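PDB 4RCM: methylated RNA-binding protein 1 from Saccharomyces cerevisiae S288c, which binds N6-methyladenosine-containing RNA through its YTH domain, regulating phosphate metabolism by lowering the stability of PHO4 mRNA. Local coordinates for residues S2-P7 against S156-F161; N11-S16 against G58-L63; N35-S40 against S90-E95; C74-M79 against R105-R110; F120-N125 against E138-I143. All coordinates share one frame; numbering follows the deposited sequence. Where two conformers were deposited one is given.

Interaction 1. Residues S2-P7 against S156-F161; sequences SAAIIP and SDIFSF
Ser2 OG, which rests 3.8 Å from Ile158 CG2, accepts a nearly straight bond from the backbone N of Ala4 (3.0 Å, 161° at the hydrogen). This bond closes a small turn and presents Ala4 to the other segment. The rest of the contact is apolar and centres on one side chain. Ile158 is stretched out, with CG1 anti to its backbone N (chi1 -174°) and the chain extended beyond, which carries CD1 to within 3.6 Å of Ala4 CB. The same methyl meets Ile6 CD1 at 3.5 Å, the two isoleucines crossing obliquely. Ser160 packs CB against Ala4 CB at 4.0 Å, while its hydroxyl bonds to the backbone N of Leu162 and takes no hydrogen bond across the contact. A backbone bond joins Ile5 to Val109 of strand 102-112, and another joins Phe159 to Asp111. The arrangement illustrates an ST turn at an N-terminal tail, packed at the surface against the C-terminal loop beside the central sheet.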
# COMPACT_ATOMS: atom_id res chain seq x y z
N SER A 2 11.61 13.09 -14.26
CA SER A 2 11.06 11.97 -13.47
C SER A 2 9.53 11.84 -13.62
O SER A 2 8.81 12.85 -13.71
CB SER A 2 11.44 12.14 -11.98
OG SER A 2 10.59 11.37 -11.15
N ALA A 3 9.06 10.59 -13.64
CA ALA A 3 7.66 10.32 -13.72
C ALA A 3 7.08 10.04 -12.33
O ALA A 3 5.93 9.72 -12.21
CB ALA A 3 7.41 9.12 -14.62
N ALA A 4 7.88 10.15 -11.30
CA ALA A 4 7.46 9.83 -9.95
C ALA A 4 6.33 10.77 -9.48
O ALA A 4 6.25 11.93 -9.92
CB ALA A 4 8.66 9.91 -9.01
N ILE A 5 5.45 10.29 -8.60
CA ILE A 5 4.36 11.15 -8.10
C ILE A 5 4.54 11.34 -6.60
O ILE A 5 4.54 10.39 -5.86
CB ILE A 5 2.97 10.55 -8.41
CG1 ILE A 5 2.77 10.47 -9.93
CG2 ILE A 5 1.88 11.39 -7.78
CD1 ILE A 5 1.67 9.56 -10.36
N ILE A 6 4.74 12.58 -6.18
CA ILE A 6 4.75 12.95 -4.78
C ILE A 6 3.87 14.18 -4.65
O ILE A 6 4.09 15.22 -5.33
CB ILE A 6 6.13 13.37 -4.27
CG1 ILE A 6 7.09 12.19 -4.23
CG2 ILE A 6 6.00 13.97 -2.87
CD1 ILE A 6 8.54 12.60 -4.20
N PRO A 7 2.84 14.08 -3.82
CA PRO A 7 1.92 15.20 -3.75
C PRO A 7 2.47 16.33 -2.87
O PRO A 7 3.27 16.06 -1.98
CB PRO A 7 0.67 14.58 -3.11
CG PRO A 7 1.22 13.54 -2.24
CD PRO A 7 2.49 13.04 -2.84
N SER A 156 17.26 13.20 -5.03
CA SER A 156 17.77 13.48 -6.36
C SER A 156 17.85 12.22 -7.25
O SER A 156 17.78 12.32 -8.48
CB SER A 156 19.12 14.21 -6.28
OG SER A 156 20.02 13.56 -5.41
N ASP A 157 17.96 11.05 -6.63
CA ASP A 157 17.98 9.75 -7.34
C ASP A 157 16.57 9.12 -7.54
O ASP A 157 16.46 7.95 -7.89
CB ASP A 157 18.87 8.73 -6.55
CG ASP A 157 18.41 8.52 -5.08
OD1 ASP A 157 17.36 9.06 -4.68
OD2 ASP A 157 19.12 7.82 -4.32
N ILE A 158 15.51 9.89 -7.33
CA ILE A 158 14.17 9.28 -7.26
C ILE A 158 13.84 8.49 -8.53
O ILE A 158 14.08 8.96 -9.61
CB ILE A 158 13.07 10.32 -7.00
CG1 ILE A 158 11.72 9.63 -6.79
CG2 ILE A 158 12.96 11.30 -8.16
CD1 ILE A 158 10.71 10.52 -6.07
N PHE A 159 13.24 7.30 -8.35
CA PHE A 159 12.87 6.40 -9.44
C PHE A 159 11.49 5.86 -9.17
O PHE A 159 11.11 5.61 -8.01
CB PHE A 159 13.85 5.20 -9.57
CG PHE A 159 13.64 4.37 -10.81
CD1 PHE A 159 14.13 4.80 -12.06
CD2 PHE A 159 12.92 3.17 -10.75
CE1 PHE A 159 13.90 4.04 -13.22
CE2 PHE A 159 12.70 2.40 -11.91
CZ PHE A 159 13.18 2.83 -13.14
N SER A 160 10.74 5.64 -10.24
CA SER A 160 9.42 4.99 -10.12
C SER A 160 9.10 3.93 -11.19
O SER A 160 9.76 3.85 -12.25
CB SER A 160 8.32 6.05 -10.11
OG SER A 160 7.91 6.47 -11.40
N PHE A 161 8.06 3.14 -10.93
CA PHE A 161 7.59 2.19 -11.92
C PHE A 161 6.83 2.88 -13.09
O PHE A 161 6.31 2.18 -13.97
CB PHE A 161 6.72 1.09 -11.28
CG PHE A 161 5.33 1.54 -10.78
CD1 PHE A 161 4.33 1.98 -11.64
CD2 PHE A 161 5.00 1.44 -9.42
CE1 PHE A 161 3.07 2.34 -11.16
CE2 PHE A 161 3.76 1.80 -8.94
CZ PHE A 161 2.80 2.27 -9.81

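Interaction 2. Residues N11-S16 against G58-L63; sequences NIPENS and GAKVFL
Over one face of the Phe62 ring sits the tip of Ile12: CD1 stands 3.7 Å from the ring centroid, 20° off the normal, a CH-pi contact displaced slightly toward CE1. Val76 and Phe18 also touch this side chain, tying it to the strands flanking 61-67. Ser16 OG is both donor and acceptor, giving to Pro13 O at 2.7 Å and receiving from the backbone N of Lys60 at 2.9 Å. Pro13 O also takes the backbone N of Ser16 (3.0 Å), the two donors arriving from the same face of its plane. Without the Ser16 hydroxyl, as with an alanine here, Lys60 N is likely to lose this acceptor and the turn to rest on its backbone bond alone. Lys60 runs fully extended past the ring of Pro13 to put NZ 2.7 Å from Asn11 O, nearly along the C=O axis. Pro13 CG presses closely on Gly58 O (3.0 Å). This is a type II beta turn, Pro13 to Ser16, leading into strand 17-23 and clasped by the lead-in to strand 61-67.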
# COMPACT_ATOMS: atom_id res chain seq x y z
N ASN A 11 -2.06 14.80 4.42
CA ASN A 11 -2.26 14.82 5.84
C ASN A 11 -2.93 13.55 6.25
O ASN A 11 -3.92 13.20 5.65
CB ASN A 11 -3.17 15.99 6.27
CG ASN A 11 -3.37 16.03 7.77
OD1 ASN A 11 -4.36 15.56 8.30
ND2 ASN A 11 -2.35 16.47 8.47
N ILE A 12 -2.38 12.89 7.27
CA ILE A 12 -2.90 11.64 7.77
C ILE A 12 -3.17 11.78 9.27
O ILE A 12 -2.22 11.75 10.09
CB ILE A 12 -1.92 10.46 7.47
CG1 ILE A 12 -1.61 10.39 5.98
CG2 ILE A 12 -2.48 9.14 8.01
CD1 ILE A 12 -0.69 9.27 5.64
N PRO A 13 -4.46 11.92 9.64
CA PRO A 13 -4.90 12.15 11.00
C PRO A 13 -4.94 10.95 11.93
O PRO A 13 -4.82 9.76 11.51
CB PRO A 13 -6.32 12.69 10.85
CG PRO A 13 -6.75 12.40 9.49
CD PRO A 13 -5.54 12.13 8.65
N GLU A 14 -5.08 11.32 13.20
CA GLU A 14 -5.03 10.42 14.31
C GLU A 14 -6.07 9.36 14.01
O GLU A 14 -7.08 9.65 13.36
CB GLU A 14 -5.38 11.18 15.63
CG GLU A 14 -5.20 10.36 16.91
CD GLU A 14 -6.05 10.91 18.10
OE1 GLU A 14 -6.37 12.13 18.08
OE2 GLU A 14 -6.38 10.13 19.05
N ASN A 15 -5.74 8.14 14.40
CA ASN A 15 -6.59 6.97 14.25
C ASN A 15 -6.60 6.39 12.84
O ASN A 15 -7.29 5.42 12.59
CB ASN A 15 -8.01 7.28 14.72
CG ASN A 15 -8.08 7.63 16.20
OD1 ASN A 15 -7.40 7.06 17.01
ND2 ASN A 15 -8.99 8.53 16.55
N SER A 16 -5.85 6.99 11.91
CA SER A 16 -5.60 6.36 10.60
C SER A 16 -4.77 5.09 10.76
O SER A 16 -4.10 4.94 11.76
CB SER A 16 -4.85 7.29 9.67
OG SER A 16 -5.65 8.41 9.37
N GLY A 58 -12.30 11.94 9.95
CA GLY A 58 -11.49 11.94 8.76
C GLY A 58 -10.31 10.98 8.84
O GLY A 58 -9.27 11.24 8.28
N ALA A 59 -10.46 9.88 9.57
CA ALA A 59 -9.39 8.88 9.65
C ALA A 59 -9.31 8.14 8.31
O ALA A 59 -10.35 7.96 7.63
CB ALA A 59 -9.65 7.91 10.76
N LYS A 60 -8.10 7.73 7.95
CA LYS A 60 -7.82 7.07 6.65
C LYS A 60 -7.14 5.68 6.79
O LYS A 60 -6.59 5.37 7.84
CB LYS A 60 -6.90 8.01 5.82
CG LYS A 60 -7.46 9.43 5.66
CD LYS A 60 -6.52 10.35 4.89
CE LYS A 60 -7.03 11.80 4.76
NZ LYS A 60 -6.01 12.69 4.07
N VAL A 61 -7.21 4.86 5.71
CA VAL A 61 -6.39 3.62 5.54
C VAL A 61 -5.41 3.83 4.37
O VAL A 61 -5.82 4.16 3.23
CB VAL A 61 -7.23 2.38 5.29
CG1 VAL A 61 -6.39 1.18 4.88
CG2 VAL A 61 -7.99 2.01 6.54
N PHE A 62 -4.13 3.66 4.68
CA PHE A 62 -3.07 3.63 3.67
C PHE A 62 -2.43 2.26 3.54
O PHE A 62 -2.32 1.50 4.55
CB PHE A 62 -2.01 4.67 3.97
CG PHE A 62 -2.48 6.06 3.71
CD1 PHE A 62 -3.23 6.72 4.65
CD2 PHE A 62 -2.25 6.64 2.50
CE1 PHE A 62 -3.69 7.99 4.41
CE2 PHE A 62 -2.70 7.90 2.22
CZ PHE A 62 -3.43 8.59 3.18
N LEU A 63 -1.96 2.00 2.31
CA LEU A 63 -1.38 0.70 1.90
C LEU A 63 -0.02 0.92 1.35
O LEU A 63 0.09 1.62 0.35
CB LEU A 63 -2.19 0.13 0.81
CG LEU A 63 -3.68 0.06 1.22
CD1 LEU A 63 -4.45 -0.50 0.08
CD2 LEU A 63 -3.84 -0.82 2.42

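Interaction 3. Residues N35-S40 against S90-E95; sequences NGIWSS and SIWEDE. With nucleotides of chain C.
From CB, Trp92 swings its indole toward Ser39 and Trp38, with CG anti to the carbonyl carbon (chi1 -48°). CG and CD2 come next to the methylated base: the N-methyl carbon C9 of 6MZ3 of chain C lies over the ring face, 3.3 Å from CD2. Ile91 CG1 backs the opposite face. Further out, NE1 is 3.2 Å from Ser39 OG, a hydroxyl that bonds to Gly99 O. CZ2 passes Ile37 CG1, and CH2 ends 3.7 Å from Trp38 CE3, while Ile37 O sits at the indole edge in its plane. Trp38 and Trp92 meet obliquely, the planes of their six-membered rings at 70°. Trp38 offers its own face to the base, its CZ2 3.4 Å from N6 of 6MZ3. That nitrogen gives a nearly straight hydrogen bond to Ser39 O (2.7 Å, 160°), which helps set how the base is turned. Behind, Ile37 and Ile91 meet tip to tip, CD1 to CD1, at 3.6 Å. Were Trp92 an alanine, the N-methyl group would probably lose the face on which it rests. Two tryptophan faces contribute to the aromatic cage of the YTH domain, and beside them a backbone carbonyl reads N6.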
# COMPACT_ATOMS: atom_id res chain seq x y z
N ASN A 35 -6.23 1.35 -13.02
CA ASN A 35 -7.65 1.11 -12.78
C ASN A 35 -8.25 1.60 -11.46
O ASN A 35 -9.52 1.61 -11.27
CB ASN A 35 -7.95 -0.38 -12.88
CG ASN A 35 -7.89 -0.91 -14.28
OD1 ASN A 35 -8.94 -1.03 -14.97
ND2 ASN A 35 -6.67 -1.24 -14.73
N GLY A 36 -7.39 1.89 -10.50
CA GLY A 36 -7.76 2.41 -9.23
C GLY A 36 -8.50 1.42 -8.36
O GLY A 36 -9.36 1.83 -7.56
N ILE A 37 -8.18 0.12 -8.49
CA ILE A 37 -8.67 -0.87 -7.55
C ILE A 37 -7.57 -1.80 -7.05
O ILE A 37 -6.46 -1.82 -7.57
CB ILE A 37 -9.78 -1.69 -8.15
CG1 ILE A 37 -9.27 -2.53 -9.34
CG2 ILE A 37 -10.87 -0.78 -8.64
CD1 ILE A 37 -10.32 -3.55 -9.83
N TRP A 38 -7.91 -2.54 -5.99
CA TRP A 38 -7.10 -3.62 -5.48
C TRP A 38 -8.00 -4.69 -4.91
O TRP A 38 -9.16 -4.42 -4.52
CB TRP A 38 -6.08 -3.13 -4.43
CG TRP A 38 -5.09 -4.21 -4.07
CD1 TRP A 38 -5.04 -4.91 -2.90
CD2 TRP A 38 -4.07 -4.78 -4.92
NE1 TRP A 38 -4.00 -5.81 -2.93
CE2 TRP A 38 -3.40 -5.77 -4.17
CE3 TRP A 38 -3.63 -4.50 -6.23
CZ2 TRP A 38 -2.32 -6.49 -4.68
CZ3 TRP A 38 -2.54 -5.25 -6.75
CH2 TRP A 38 -1.89 -6.22 -5.95
N SER A 39 -7.49 -5.92 -4.95
CA SER A 39 -8.13 -7.09 -4.31
C SER A 39 -7.03 -7.83 -3.57
O SER A 39 -5.95 -8.08 -4.14
CB SER A 39 -8.73 -8.07 -5.34
OG SER A 39 -9.97 -7.64 -5.90
N SER A 40 -7.28 -8.14 -2.31
CA SER A 40 -6.40 -9.06 -1.53
C SER A 40 -7.06 -10.42 -1.61
O SER A 40 -7.87 -10.63 -2.50
CB SER A 40 -6.26 -8.63 -0.05
OG SER A 40 -5.14 -9.30 0.62
N SER A 90 -11.50 -8.73 -13.46
CA SER A 90 -10.96 -9.50 -14.59
C SER A 90 -9.54 -9.06 -14.92
O SER A 90 -8.83 -9.81 -15.56
CB SER A 90 -11.85 -9.41 -15.85
OG SER A 90 -11.51 -8.26 -16.66
N ILE A 91 -9.12 -7.87 -14.48
CA ILE A 91 -7.74 -7.38 -14.71
C ILE A 91 -6.69 -8.22 -13.96
O ILE A 91 -5.46 -8.07 -14.19
CB ILE A 91 -7.59 -5.89 -14.29
CG1 ILE A 91 -7.91 -5.71 -12.79
CG2 ILE A 91 -8.50 -5.00 -15.13
CD1 ILE A 91 -7.80 -4.26 -12.31
N TRP A 92 -7.14 -9.03 -13.01
CA TRP A 92 -6.21 -9.91 -12.28
C TRP A 92 -6.06 -11.25 -13.03
O TRP A 92 -7.04 -11.93 -13.31
CB TRP A 92 -6.69 -10.19 -10.83
CG TRP A 92 -7.14 -8.93 -10.00
CD1 TRP A 92 -8.28 -8.81 -9.28
CD2 TRP A 92 -6.45 -7.71 -9.86
NE1 TRP A 92 -8.36 -7.56 -8.71
CE2 TRP A 92 -7.23 -6.87 -9.04
CE3 TRP A 92 -5.23 -7.22 -10.35
CZ2 TRP A 92 -6.85 -5.60 -8.69
CZ3 TRP A 92 -4.87 -5.94 -10.02
CH2 TRP A 92 -5.67 -5.15 -9.20
N GLU A 93 -4.82 -11.60 -13.33
CA GLU A 93 -4.43 -12.98 -13.67
C GLU A 93 -4.78 -13.88 -12.48
O GLU A 93 -4.54 -13.53 -11.31
CB GLU A 93 -2.91 -13.06 -13.94
CG GLU A 93 -2.34 -12.07 -14.96
CD GLU A 93 -2.91 -12.21 -16.39
OE1 GLU A 93 -3.02 -11.18 -17.12
OE2 GLU A 93 -3.25 -13.36 -16.79
N ASP A 94 -5.35 -15.05 -12.79
CA ASP A 94 -5.78 -16.03 -11.76
C ASP A 94 -6.75 -15.40 -10.77
O ASP A 94 -6.58 -15.53 -9.56
CB ASP A 94 -4.57 -16.62 -11.02
N GLU A 95 -7.75 -14.72 -11.30
CA GLU A 95 -8.71 -13.92 -10.51
C GLU A 95 -9.34 -14.61 -9.29
O GLU A 95 -9.51 -13.97 -8.25
CB GLU A 95 -9.81 -13.37 -11.45
CG GLU A 95 -11.13 -12.98 -10.81
CD GLU A 95 -12.20 -12.66 -11.83
OE1 GLU A 95 -12.03 -13.00 -13.02
OE2 GLU A 95 -13.22 -12.05 -11.45
C2 6MZ C 3 -1.03 -10.51 -6.68
C4 6MZ C 3 -1.38 -10.90 -4.38
C5 6MZ C 3 -2.65 -10.16 -4.44
N9 6MZ C 3 -1.24 -11.28 -3.10
N3 6MZ C 3 -0.62 -11.04 -5.52
N1 6MZ C 3 -2.19 -9.84 -6.82
C6 6MZ C 3 -3.03 -9.62 -5.78
N6 6MZ C 3 -4.21 -8.98 -5.93
C9 6MZ C 3 -4.75 -8.61 -7.22
N7 6MZ C 3 -3.20 -10.18 -3.19
C8 6MZ C 3 -2.33 -10.87 -2.40
O5' 6MZ C 3 -1.29 -15.82 0.11
C5' 6MZ C 3 -1.56 -14.95 -1.01
C4' 6MZ C 3 -0.30 -14.18 -1.43
O4' 6MZ C 3 -0.53 -13.50 -2.68
C1' 6MZ C 3 -0.06 -12.12 -2.63
C2' 6MZ C 3 0.54 -11.97 -1.22
O2' 6MZ C 3 1.98 -12.16 -1.22
C3' 6MZ C 3 0.15 -13.14 -0.39
O3' 6MZ C 3 1.36 -13.48 0.35

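Interaction 4. Residues C74-M79 against R105-R110; sequences CGVAEM and RWVIVR
Cys74 begins the antiparallel pairing loosely, its O taking only a weak bond from Arg110 N at 3.3 Å. Next comes Gly75, opposite Val109 in a non-hydrogen-bonded pair. Its CA lies 3.1 Å from Ile108 O, leaving little room for a side chain on that side; the backbone angles, too, suit glycine. Val76 is the pivot. Its N bonds to Ile108 O at 2.8 Å, and its O takes two donors, Val107 N at 3.0 Å and Ile108 N at 3.2 Å. The second bond is almost straight (176°), on a lone pair, whereas the first is bent to 133°. Both donors lie in the carbonyl plane. Two residues thus face one, a classic beta bulge, and the register shifts by a residue. Val107 CG2 packs against the Val76 oxygen and CB, while Ile108 lies alongside Val76, pointing the same way. Ala77 turns to the other face of the sheet, where Trp106, its CG anti to the carbonyl carbon (chi1 -82°), lays its five-membered ring squarely against Ala77 CB, 4.0 Å from the centroid. The indole NE1 bonds to Ser32 OG, which ties this face to helix 26-35. Glu78 follows as a hydrogen-bonded pair with Arg105, Glu78 N to Arg105 O and Arg105 N to Glu78 O, each 2.9 Å. Backbone bonds therefore join these strands, while small residues make room: glycine for a close carbonyl, alanine for the indole.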
# COMPACT_ATOMS: atom_id res chain seq x y z
N CYS A 74 7.08 0.05 -3.81
CA CYS A 74 6.92 0.94 -4.97
C CYS A 74 5.85 2.10 -4.93
O CYS A 74 5.70 2.85 -5.89
CB CYS A 74 6.82 0.13 -6.23
SG CYS A 74 5.73 -1.25 -6.18
N GLY A 75 5.15 2.26 -3.81
CA GLY A 75 4.38 3.48 -3.60
C GLY A 75 3.30 3.25 -2.56
O GLY A 75 3.28 2.24 -1.89
N VAL A 76 2.45 4.26 -2.41
CA VAL A 76 1.44 4.26 -1.31
C VAL A 76 0.08 4.55 -1.91
O VAL A 76 -0.07 5.47 -2.65
CB VAL A 76 1.81 5.30 -0.25
CG1 VAL A 76 0.95 5.13 0.98
CG2 VAL A 76 3.32 5.19 0.14
N ALA A 77 -0.93 3.80 -1.52
CA ALA A 77 -2.27 4.07 -1.98
C ALA A 77 -3.17 4.17 -0.77
O ALA A 77 -2.89 3.56 0.31
CB ALA A 77 -2.79 2.97 -2.88
N GLU A 78 -4.22 4.95 -0.94
CA GLU A 78 -5.22 5.09 0.10
C GLU A 78 -6.35 4.23 -0.33
O GLU A 78 -6.69 4.26 -1.51
CB GLU A 78 -5.69 6.54 0.21
CG GLU A 78 -6.59 6.81 1.41
CD GLU A 78 -7.11 8.24 1.54
OE1 GLU A 78 -6.78 9.13 0.73
OE2 GLU A 78 -7.94 8.46 2.43
N MET A 79 -6.94 3.49 0.63
CA MET A 79 -8.18 2.75 0.45
C MET A 79 -9.37 3.72 0.58
O MET A 79 -9.53 4.39 1.62
CB MET A 79 -8.29 1.61 1.52
CG MET A 79 -9.56 0.80 1.49
SD MET A 79 -9.49 -0.46 2.77
CE MET A 79 -11.01 -1.37 2.40
N ARG A 105 -6.69 4.96 -4.33
CA ARG A 105 -6.07 6.07 -5.05
C ARG A 105 -4.57 6.15 -4.71
O ARG A 105 -4.17 6.30 -3.56
CB ARG A 105 -6.78 7.37 -4.72
CG ARG A 105 -8.30 7.39 -5.03
CD ARG A 105 -8.67 7.65 -6.54
NE ARG A 105 -10.13 7.55 -6.88
CZ ARG A 105 -10.79 6.43 -7.25
NH1 ARG A 105 -10.20 5.21 -7.30
NH2 ARG A 105 -12.09 6.52 -7.57
N TRP A 106 -3.75 6.05 -5.71
CA TRP A 106 -2.31 5.99 -5.53
C TRP A 106 -1.88 7.40 -5.21
O TRP A 106 -2.01 8.28 -6.07
CB TRP A 106 -1.66 5.41 -6.79
CG TRP A 106 -1.72 3.91 -6.81
CD1 TRP A 106 -2.82 3.13 -7.03
CD2 TRP A 106 -0.67 3.02 -6.44
NE1 TRP A 106 -2.49 1.81 -6.90
CE2 TRP A 106 -1.17 1.72 -6.54
CE3 TRP A 106 0.65 3.20 -6.06
CZ2 TRP A 106 -0.39 0.59 -6.28
CZ3 TRP A 106 1.42 2.07 -5.81
CH2 TRP A 106 0.90 0.79 -5.91
N VAL A 107 -1.53 7.67 -3.97
CA VAL A 107 -1.11 9.02 -3.54
C VAL A 107 0.38 9.27 -3.84
O VAL A 107 0.75 10.38 -4.22
CB VAL A 107 -1.43 9.32 -2.04
CG1 VAL A 107 -2.93 9.37 -1.81
CG2 VAL A 107 -0.82 8.28 -1.11
N ILE A 108 1.20 8.22 -3.70
CA ILE A 108 2.65 8.31 -3.97
C ILE A 108 3.17 7.17 -4.85
O ILE A 108 2.91 6.02 -4.60
CB ILE A 108 3.49 8.31 -2.66
CG1 ILE A 108 3.18 9.54 -1.82
CG2 ILE A 108 5.03 8.26 -2.96
CD1 ILE A 108 3.55 9.38 -0.35
N VAL A 109 4.00 7.50 -5.86
CA VAL A 109 4.50 6.49 -6.77
C VAL A 109 5.97 6.78 -6.95
O VAL A 109 6.30 7.78 -7.57
CB VAL A 109 3.81 6.53 -8.14
CG1 VAL A 109 4.43 5.50 -9.09
CG2 VAL A 109 2.33 6.28 -7.99
N ARG A 110 6.81 5.97 -6.30
CA ARG A 110 8.25 6.07 -6.35
C ARG A 110 8.79 4.91 -5.53
O ARG A 110 8.15 4.42 -4.64
CB ARG A 110 8.80 7.39 -5.80
CG ARG A 110 8.39 7.75 -4.36
CD ARG A 110 9.35 7.33 -3.23
NE ARG A 110 10.77 7.59 -3.50
CZ ARG A 110 11.49 8.64 -3.10
NH1 ARG A 110 10.95 9.66 -2.41
NH2 ARG A 110 12.75 8.71 -3.44

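Interaction 5. Residues F120-N125 against E138-I143; sequences FLIPSN and EIPYSI
With CG1 anti to the carbonyl carbon and chi2 of -58° and -67°, Ile122 and Ile139 bend their tips back instead of extending them, and CD1 meets CD1 at 3.7 Å where the side chains cross at about a right angle. Ile143 uses its other branch. Its CG2 lies anti to the backbone N and comes to 3.7 Å from Phe120 CD1, the two side chains sliding past each other in opposite directions. The same methyl is 4.2 Å from Ile122 CD1, so it joins the phenylalanine to the isoleucine pair. Pro140, at the N-cap position of helix 141-151, lines this cluster, its CG 4.3 Å from Pro123 CD. Pro123 itself belongs to a type I turn, closed by a bond from Asn125 N to Ile122 O (2.9 Å). No direct hydrogen bond spans the two segments. At the polar end of the contact a water connects them, donating to Glu138 O at a short 2.5 Å and lying 2.6 Å from Ser124 OG. The Glu138 carboxylate is engaged in a salt bridge with Arg17, while Ile139 bonds by its backbone to Phe18 of the main sheet. Isoleucines, two prolines and one aromatic ring thus pack the small hairpin 121-129 onto edge strand 138-139 and the start of helix 141-151 of the YTH domain, an apolar joint whose polar groups a water bridges.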
# COMPACT_ATOMS: atom_id res chain seq x y z
N PHE A 120 13.04 -0.07 10.11
CA PHE A 120 11.70 -0.08 10.74
C PHE A 120 11.24 -1.43 11.21
O PHE A 120 10.94 -2.31 10.40
CB PHE A 120 10.69 0.47 9.77
CG PHE A 120 10.99 1.84 9.34
CD1 PHE A 120 10.60 2.92 10.12
CD2 PHE A 120 11.73 2.07 8.21
CE1 PHE A 120 10.91 4.21 9.74
CE2 PHE A 120 12.05 3.36 7.82
CZ PHE A 120 11.63 4.43 8.57
N LEU A 121 11.15 -1.59 12.54
CA LEU A 121 10.91 -2.87 13.14
C LEU A 121 9.48 -2.88 13.64
O LEU A 121 9.01 -1.86 14.17
CB LEU A 121 11.92 -3.12 14.28
CG LEU A 121 13.36 -2.85 13.82
CD1 LEU A 121 14.38 -3.09 14.93
CD2 LEU A 121 13.70 -3.69 12.59
N ILE A 122 8.79 -3.99 13.45
CA ILE A 122 7.36 -4.03 13.65
C ILE A 122 6.97 -4.88 14.87
O ILE A 122 6.97 -6.10 14.80
CB ILE A 122 6.62 -4.55 12.40
CG1 ILE A 122 7.06 -3.79 11.14
CG2 ILE A 122 5.10 -4.46 12.61
CD1 ILE A 122 6.85 -2.28 11.22
N PRO A 123 6.59 -4.22 15.97
CA PRO A 123 6.38 -4.95 17.21
C PRO A 123 5.50 -6.21 17.11
O PRO A 123 5.76 -7.17 17.84
CB PRO A 123 5.73 -3.90 18.13
CG PRO A 123 6.20 -2.60 17.62
CD PRO A 123 6.47 -2.75 16.16
N SER A 124 4.53 -6.22 16.20
CA SER A 124 3.53 -7.30 16.14
C SER A 124 3.84 -8.34 15.07
O SER A 124 3.02 -9.23 14.81
CB SER A 124 2.14 -6.73 15.87
OG SER A 124 2.04 -6.30 14.52
N ASN A 125 4.99 -8.19 14.41
CA ASN A 125 5.57 -9.25 13.61
C ASN A 125 6.92 -9.55 14.25
O ASN A 125 7.99 -9.23 13.71
CB ASN A 125 5.72 -8.87 12.13
CG ASN A 125 6.12 -10.06 11.26
OD1 ASN A 125 5.72 -11.20 11.52
ND2 ASN A 125 6.91 -9.80 10.22
N GLU A 138 -0.48 -5.21 9.60
CA GLU A 138 -0.70 -3.82 10.11
C GLU A 138 0.55 -3.17 10.65
O GLU A 138 1.35 -3.80 11.37
CB GLU A 138 -1.78 -3.73 11.17
CG GLU A 138 -2.03 -2.29 11.62
CD GLU A 138 -3.38 -2.06 12.24
OE1 GLU A 138 -4.13 -3.01 12.47
OE2 GLU A 138 -3.72 -0.88 12.46
N ILE A 139 0.68 -1.88 10.35
CA ILE A 139 1.84 -1.11 10.73
C ILE A 139 1.39 0.05 11.69
O ILE A 139 0.57 0.90 11.32
CB ILE A 139 2.53 -0.49 9.51
CG1 ILE A 139 2.95 -1.56 8.46
CG2 ILE A 139 3.72 0.35 9.95
CD1 ILE A 139 4.03 -2.53 8.87
N PRO A 140 1.93 0.07 12.92
CA PRO A 140 1.50 1.11 13.89
C PRO A 140 1.56 2.54 13.32
O PRO A 140 2.47 2.87 12.60
CB PRO A 140 2.54 1.01 15.02
CG PRO A 140 3.19 -0.32 14.86
CD PRO A 140 3.17 -0.60 13.35
N TYR A 141 0.62 3.40 13.71
CA TYR A 141 0.52 4.74 13.17
C TYR A 141 1.85 5.49 13.09
O TYR A 141 2.28 5.94 12.00
CB TYR A 141 -0.48 5.52 14.03
CG TYR A 141 -0.72 6.91 13.58
CD1 TYR A 141 -1.58 7.20 12.52
CD2 TYR A 141 -0.11 7.96 14.24
CE1 TYR A 141 -1.81 8.53 12.12
CE2 TYR A 141 -0.33 9.28 13.87
CZ TYR A 141 -1.17 9.57 12.82
OH TYR A 141 -1.28 10.90 12.49
N SER A 142 2.53 5.58 14.23
CA SER A 142 3.77 6.36 14.27
C SER A 142 4.86 5.88 13.29
O SER A 142 5.53 6.73 12.66
CB SER A 142 4.32 6.51 15.70
OG SER A 142 4.59 5.27 16.30
N ILE A 143 5.04 4.57 13.15
CA ILE A 143 6.00 4.01 12.19
C ILE A 143 5.49 4.33 10.77
O ILE A 143 6.26 4.76 9.89
CB ILE A 143 6.12 2.45 12.28
CG1 ILE A 143 6.40 1.94 13.71
CG2 ILE A 143 7.20 1.94 11.33
CD1 ILE A 143 7.58 2.54 14.33
O HOH W 1 1.97 -3.77 13.79

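Overall arrangement
Interaction 4 lies nearest the centre of the chain; it is buried and joins two strands by backbone bonds. Interaction 3 is also buried, but its aromatic surfaces are turned to the methylated base. Interactions 2 and 5 are partly buried, one bound by polar bonds to a turn and the other chiefly by aliphatic packing; Ile12 O of the former bonds to Tyr141 OH of the latter. Interaction 1 lies at the surface, yet it touches interaction 4, where Ile158 CD1 packs on Arg110. Interactions 2 and 4 reach neighbouring strands of one sheet, 61-67 and 72-79. Interactions 3 and 5 lie on opposite sides of the chain's centre, about 27 Å apart between their centres.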